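Local coordinates for protein aminopentol aminotransferase (Sphingopyxis macrogoltabida, PDB 6HBS) that transfers the amino group of aminopentol, the hydrolysed form of fumonisin B1, preferably to pyruvate, using pyridoxal 5'-phosphate as cofactor in the bacterial breakdown of this toxin, at residues A239-C242 with S243-L247; R29-P32 with P33-Q37. One frame throughout, in Å; residues are numbered along the deposited sequence.

Contact 1 of 2, residues A239-C242 with S243-L247; sequences ARDC and SWTHL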
ATOM      1  N   ALA A 239      -6.155  12.804  20.161  1.00 20.54           N
ATOM      2  CA  ALA A 239      -7.332  12.366  20.858  1.00 21.66           C
ATOM      3  C   ALA A 239      -7.582  10.887  20.536  1.00 22.30           C
ATOM      4  O   ALA A 239      -6.872  10.333  19.679  1.00 19.82           O
ATOM      5  CB  ALA A 239      -8.507  13.230  20.435  1.00 22.89           C
ATOM      6  N   ARG A 240      -8.596  10.293  21.194  1.00 21.45           N
ATOM      7  CA  ARG A 240      -9.027   8.892  20.967  1.00 24.01           C
ATOM      8  C   ARG A 240     -10.105   8.847  19.863  1.00 24.08           C
ATOM      9  O   ARG A 240     -10.753   7.821  19.598  1.00 26.83           O
ATOM     10  CB  ARG A 240      -9.510   8.272  22.286  1.00 24.42           C
ATOM     11  CG  ARG A 240      -8.390   8.021  23.289  1.00 23.98           C
ATOM     12  CD  ARG A 240      -8.873   7.518  24.640  1.00 23.19           C
ATOM     13  NE  ARG A 240      -7.779   7.074  25.506  1.00 22.37           N
ATOM     14  CZ  ARG A 240      -7.051   7.880  26.290  1.00 22.25           C
ATOM     15  NH1 ARG A 240      -7.331   9.171  26.326  1.00 20.48           N
ATOM     16  NH2 ARG A 240      -6.012   7.410  26.960  1.00 19.58           N
ATOM     17  N   ASP A 241     -10.264   9.974  19.177  1.00 23.82           N
ATOM     18  CA  ASP A 241     -11.188  10.190  18.094  1.00 23.73           C
ATOM     19  C   ASP A 241     -10.469  11.120  17.101  1.00 20.41           C
ATOM     20  O   ASP A 241      -9.277  11.429  17.272  1.00 19.95           O
ATOM     21  CB  ASP A 241     -12.516  10.686  18.687  1.00 25.58           C
ATOM     22  CG  ASP A 241     -13.743  10.617  17.791  1.00 25.90           C
ATOM     23  OD1 ASP A 241     -13.608  10.536  16.556  1.00 24.96           O
ATOM     24  OD2 ASP A 241     -14.843  10.623  18.339  1.00 27.43           O
ATOM     25  N   CYS A 242     -11.172  11.519  16.046  1.00 21.70           N
ATOM     26  CA  CYS A 242     -10.665  12.435  15.071  1.00 21.87           C
ATOM     27  C   CYS A 242     -10.057  13.634  15.814  1.00 21.21           C
ATOM     28  O   CYS A 242     -10.627  14.098  16.803  1.00 21.21           O
ATOM     29  CB  CYS A 242     -11.782  12.884  14.148  1.00 23.34           C
ATOM     30  SG  CYS A 242     -11.260  14.056  12.862  1.00 25.14           S
ATOM     31  N   SER A 243      -8.913  14.115  15.331  1.00 19.26           N
ATOM     32  CA  SER A 243      -8.141  15.126  16.005  1.00 21.10           C
ATOM     33  C   SER A 243      -8.876  16.480  16.074  1.00 23.78           C
ATOM     34  O   SER A 243      -8.367  17.352  16.740  1.00 26.96           O
ATOM     35  CB  SER A 243      -6.822  15.290  15.329  1.00 21.52           C
ATOM     36  OG  SER A 243      -6.079  14.073  15.347  1.00 18.75           O
ATOM     37  N   TRP A 244      -9.979  16.682  15.332  1.00 22.71           N
ATOM     38  CA  TRP A 244     -10.800  17.905  15.463  1.00 24.37           C
ATOM     39  C   TRP A 244     -11.925  17.770  16.493  1.00 25.68           C
ATOM     40  O   TRP A 244     -12.758  18.675  16.595  1.00 26.37           O
ATOM     41  CB  TRP A 244     -11.336  18.372  14.100  1.00 22.92           C
ATOM     42  CG  TRP A 244     -10.343  19.251  13.398  1.00 22.06           C
ATOM     43  CD1 TRP A 244      -9.060  19.532  13.789  1.00 21.75           C
ATOM     44  CD2 TRP A 244     -10.569  20.011  12.203  1.00 21.15           C
ATOM     45  NE1 TRP A 244      -8.473  20.407  12.912  1.00 22.20           N
ATOM     46  CE2 TRP A 244      -9.369  20.708  11.922  1.00 21.01           C
ATOM     47  CE3 TRP A 244     -11.661  20.160  11.348  1.00 20.34           C
ATOM     48  CZ2 TRP A 244      -9.233  21.540  10.815  1.00 20.45           C
ATOM     49  CZ3 TRP A 244     -11.516  20.979  10.249  1.00 22.30           C
ATOM     50  CH2 TRP A 244     -10.318  21.643   9.984  1.00 20.24           C
ATOM     51  N   THR A 245     -11.952  16.677  17.263  1.00 28.37           N
ATOM     52  CA  THR A 245     -13.002  16.473  18.257  1.00 29.04           C
ATOM     53  C   THR A 245     -13.057  17.633  19.258  1.00 30.57           C
ATOM     54  O   THR A 245     -14.139  18.114  19.536  1.00 30.99           O
ATOM     55  CB  THR A 245     -12.801  15.199  19.086  1.00 32.28           C
ATOM     56  OG1 THR A 245     -12.642  14.092  18.192  1.00 39.27           O
ATOM     57  CG2 THR A 245     -13.987  14.946  19.987  1.00 30.40           C
ATOM     58  N   HIS A 246     -11.901  18.064  19.775  1.00 31.94           N
ATOM     59  CA  HIS A 246     -11.805  19.141  20.789  1.00 38.54           C
ATOM     60  C   HIS A 246     -12.182  20.533  20.231  1.00 37.00           C
ATOM     61  O   HIS A 246     -12.371  21.448  21.008  1.00 37.83           O
ATOM     62  CB  HIS A 246     -10.416  19.138  21.455  1.00 45.35           C
ATOM     63  CG  HIS A 246     -10.184  18.006  22.419  1.00 59.30           C
ATOM     64  ND1 HIS A 246      -9.093  17.135  22.315  1.00 60.86           N
ATOM     65  CD2 HIS A 246     -10.870  17.608  23.518  1.00 61.89           C
ATOM     66  CE1 HIS A 246      -9.132  16.259  23.300  1.00 61.47           C
ATOM     67  NE2 HIS A 246     -10.211  16.528  24.052  1.00 64.12           N
ATOM     68  N   LEU A 247     -12.315  20.694  18.910  1.00 33.28           N
ATOM     69  CA  LEU A 247     -12.857  21.923  18.276  1.00 33.41           C
ATOM     70  C   LEU A 247     -14.376  21.836  18.080  1.00 33.40           C
ATOM     71  O   LEU A 247     -14.965  22.784  17.584  1.00 36.19           O
ATOM     72  CB  LEU A 247     -12.178  22.166  16.919  1.00 31.10           C
ATOM     73  CG  LEU A 247     -10.669  22.413  16.955  1.00 31.68           C
ATOM     74  CD1 LEU A 247     -10.161  22.844  15.591  1.00 31.67           C
ATOM     75  CD2 LEU A 247     -10.299  23.460  17.998  1.00 34.00           C
TER
HETATM   76  O   HOH W   1      -6.581  12.003  17.079  1.00 22.01           O
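Cys242 and Thr245 close a type I beta turn, and the carbonyl of Cys242 meets both the backbone N and the hydroxyl of Thr245. Thr245 N donates to Cys242 O over 2.9 Å (152° at the hydrogen), from above the carbonyl plane, not along a lone pair. Thr245 OG1, set beside its backbone N by a chi1 of -53°, donates to the same oxygen; the modelled 2.4 Å between Thr245 OG1 and Cys242 O is doubtfully short. The hydroxyl also sits against Asp241, whose CB is 3.4 Å from Thr245 OG1, the two side chains crossing nearly at right angles. Just before the turn in sequence, Asp241 OD1 accepts a hydrogen bond from Cys242 N at 2.7 Å, on the anti side of the carboxylate. A water ties both halves together: it donates to Asp241 O at 2.8 Å and to Ser243 OG at 2.7 Å, and accepts from Ala239 N. Ser243 OG also bonds Asp231, next in sequence to the cofactor-pocket residue Asp230. Farther out, Arg240 bridges to Glu312 of helix 310-332, while Trp244 bonds Pro196 O through NE1, packs, beside Cys242, on Val229 of strand 226-230, and also touches Ala213 of helix 210-223.

Contact 2 of 2, residues R29-P32 with P33-Q37; sequences RLLP and PEFPQ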
ATOM      1  N   ARG A  29      19.268  11.586   2.710  1.00 27.35           N
ATOM      2  CA  ARG A  29      19.898  12.439   1.708  1.00 32.18           C
ATOM      3  C   ARG A  29      20.019  13.905   2.183  1.00 29.93           C
ATOM      4  O   ARG A  29      20.992  14.568   1.845  1.00 31.76           O
ATOM      5  CB  ARG A  29      19.075  12.378   0.416  1.00 37.52           C
ATOM      6  CG  ARG A  29      19.598  13.267  -0.699  1.00 42.04           C
ATOM      7  CD  ARG A  29      19.147  12.803  -2.071  1.00 50.34           C
ATOM      8  NE  ARG A  29      20.217  13.038  -3.033  1.00 59.72           N
ATOM      9  CZ  ARG A  29      20.429  14.182  -3.684  1.00 60.90           C
ATOM     10  NH1 ARG A  29      21.575  14.364  -4.319  1.00 60.24           N
ATOM     11  NH2 ARG A  29      19.501  15.126  -3.710  1.00 59.25           N
ATOM     12  N   LEU A  30      19.011  14.417   2.900  1.00 28.59           N
ATOM     13  CA  LEU A  30      18.951  15.828   3.318  1.00 31.65           C
ATOM     14  C   LEU A  30      19.343  16.011   4.792  1.00 32.33           C
ATOM     15  O   LEU A  30      19.136  17.105   5.307  1.00 28.67           O
ATOM     16  CB  LEU A  30      17.529  16.359   3.101  1.00 35.82           C
ATOM     17  CG  LEU A  30      17.041  16.385   1.652  1.00 41.79           C
ATOM     18  CD1 LEU A  30      15.605  16.902   1.580  1.00 44.04           C
ATOM     19  CD2 LEU A  30      17.965  17.230   0.788  1.00 42.31           C
ATOM     20  N   LEU A  31      19.894  14.969   5.443  1.00 30.20           N
ATOM     21  CA  LEU A  31      20.314  15.036   6.862  1.00 29.04           C
ATOM     22  C   LEU A  31      21.824  15.137   6.957  1.00 27.16           C
ATOM     23  O   LEU A  31      22.525  14.814   6.011  1.00 26.77           O
ATOM     24  CB  LEU A  31      19.820  13.798   7.612  1.00 25.43           C
ATOM     25  CG  LEU A  31      18.325  13.777   7.906  1.00 25.29           C
ATOM     26  CD1 LEU A  31      17.890  12.415   8.419  1.00 25.75           C
ATOM     27  CD2 LEU A  31      17.946  14.874   8.893  1.00 25.12           C
ATOM     28  N   PRO A  32      22.386  15.573   8.106  1.00 27.87           N
ATOM     29  CA  PRO A  32      23.835  15.484   8.305  1.00 30.64           C
ATOM     30  C   PRO A  32      24.341  14.065   8.047  1.00 31.54           C
ATOM     31  O   PRO A  32      23.616  13.079   8.226  1.00 33.14           O
ATOM     32  CB  PRO A  32      24.054  15.966   9.750  1.00 27.10           C
ATOM     33  CG  PRO A  32      22.856  16.886   9.996  1.00 28.59           C
ATOM     34  CD  PRO A  32      21.702  16.258   9.211  1.00 28.04           C
ATOM     35  N   PRO A  33      25.608  13.911   7.607  1.00 35.26           N
ATOM     36  CA  PRO A  33      26.124  12.604   7.194  1.00 37.36           C
ATOM     37  C   PRO A  33      26.238  11.592   8.338  1.00 34.31           C
ATOM     38  O   PRO A  33      26.301  10.398   8.089  1.00 34.07           O
ATOM     39  CB  PRO A  33      27.500  12.953   6.587  1.00 39.56           C
ATOM     40  CG  PRO A  33      27.902  14.228   7.296  1.00 36.02           C
ATOM     41  CD  PRO A  33      26.599  14.985   7.437  1.00 38.17           C
ATOM     42  N   GLU A  34      26.210  12.082   9.583  1.00 33.18           N
ATOM     43  CA  GLU A  34      26.284  11.245  10.775  1.00 33.17           C
ATOM     44  C   GLU A  34      25.025  10.386  10.947  1.00 29.12           C
ATOM     45  O   GLU A  34      25.052   9.408  11.684  1.00 26.48           O
ATOM     46  CB  GLU A  34      26.461  12.116  12.021  1.00 37.69           C
ATOM     47  CG  GLU A  34      27.797  12.847  12.052  1.00 41.93           C
ATOM     48  CD  GLU A  34      27.802  14.280  11.560  1.00 42.24           C
ATOM     49  OE1 GLU A  34      26.938  14.647  10.739  1.00 41.67           O
ATOM     50  OE2 GLU A  34      28.686  15.025  12.002  1.00 48.11           O
ATOM     51  N   PHE A  35      23.905  10.797  10.350  1.00 26.51           N
ATOM     52  CA  PHE A  35      22.640  10.075  10.506  1.00 23.79           C
ATOM     53  C   PHE A  35      22.771   8.711   9.833  1.00 24.74           C
ATOM     54  O   PHE A  35      23.129   8.631   8.660  1.00 24.79           O
ATOM     55  CB  PHE A  35      21.457  10.886   9.974  1.00 23.02           C
ATOM     56  CG  PHE A  35      20.928  11.886  10.971  1.00 22.29           C
ATOM     57  CD1 PHE A  35      21.538  13.123  11.128  1.00 24.11           C
ATOM     58  CD2 PHE A  35      19.867  11.564  11.796  1.00 23.70           C
ATOM     59  CE1 PHE A  35      21.067  14.030  12.072  1.00 24.72           C
ATOM     60  CE2 PHE A  35      19.403  12.456  12.754  1.00 24.82           C
ATOM     61  CZ  PHE A  35      20.009  13.694  12.888  1.00 25.71           C
ATOM     62  N   PRO A  36      22.535   7.604  10.569  1.00 22.14           N
ATOM     63  CA  PRO A  36      22.484   6.271   9.961  1.00 23.31           C
ATOM     64  C   PRO A  36      21.246   6.077   9.061  1.00 22.02           C
ATOM     65  O   PRO A  36      20.148   6.533   9.394  1.00 22.26           O
ATOM     66  CB  PRO A  36      22.408   5.338  11.176  1.00 23.25           C
ATOM     67  CG  PRO A  36      21.721   6.163  12.233  1.00 24.69           C
ATOM     68  CD  PRO A  36      22.227   7.573  12.004  1.00 24.48           C
ATOM     69  N   GLN A  37      21.462   5.411   7.925  1.00 22.69           N
ATOM     70  CA  GLN A  37      20.390   5.059   6.965  1.00 21.84           C
ATOM     71  C   GLN A  37      19.723   3.723   7.335  1.00 21.59           C
ATOM     72  O   GLN A  37      18.492   3.623   7.302  1.00 21.39           O
ATOM     73  CB  GLN A  37      20.942   4.988   5.544  1.00 22.21           C
ATOM     74  CG  GLN A  37      19.849   4.678   4.517  1.00 22.56           C
ATOM     75  CD  GLN A  37      18.775   5.729   4.418  1.00 21.73           C
ATOM     76  OE1 GLN A  37      18.855   6.621   3.563  1.00 24.55           O
ATOM     77  NE2 GLN A  37      17.756   5.636   5.265  1.00 22.59           N
TER
HETATM   78  O   HOH W   2      23.081  10.658   6.739  1.00 35.97           O
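Pro32 and Phe35 are the ends of a type I beta turn in the loop from helix 5-17 to strand 39-43, with Pro33 at its second position, where a ring-fixed phi of -66° suits this turn. One direct hydrogen bond spans the turn: Phe35 N reaches Pro32 O at 3.1 Å, nearly straight at 164° but above the carbonyl plane. Apolar packing adds to it. Leu31 CG lies over one face of the Phe35 ring, while Leu31 CB comes within 4.0 Å of Phe35 CD1, and the two side chains cross at about a right angle. Pro32 runs alongside the ring, its CD 3.7 Å from Phe35 CD1, while Pro32 O lies at the ring's edge, in its plane. The ring also stacks edge-to-face with Tyr371. With an alanine in place of Phe35, Leu31 and the Pro32 ring would probably lose their common partner, and Tyr371 its stack. Glu34, bent at chi2 (97°), lays OE1 against Pro32 CB at 3.3 Å, a van der Waals contact, and also touches Ala363 and Leu366 of helix 356-367. Finally, one water donates to both ends of the turn, 2.9 Å from Pro32 O and 2.8 Å from Phe35 O.

Overall arrangement
Contact 2 precedes contact 1 along the chain; they lie on opposite sides of its centre, their own centres about 35 Å and nearest atoms about 25 Å apart. Both are type I turns within loops, in different parts of the fold. Residues 29-37 run into strand 39-43 of the small four-stranded sheet, packing on helix 356-367 and, through Gln37, on Pro91 of the second subunit. Residues 239-247 lie in the loop between strands 226-230 and 253-256 of the seven-stranded sheet, with the side chain of Ser243 about 10 Å from the bound pyridoxal phosphate. Contact 1 lies one shell behind the cofactor pocket, through Asp231, neighbour of pocket residue Asp230; contact 2 is structural packing far from it.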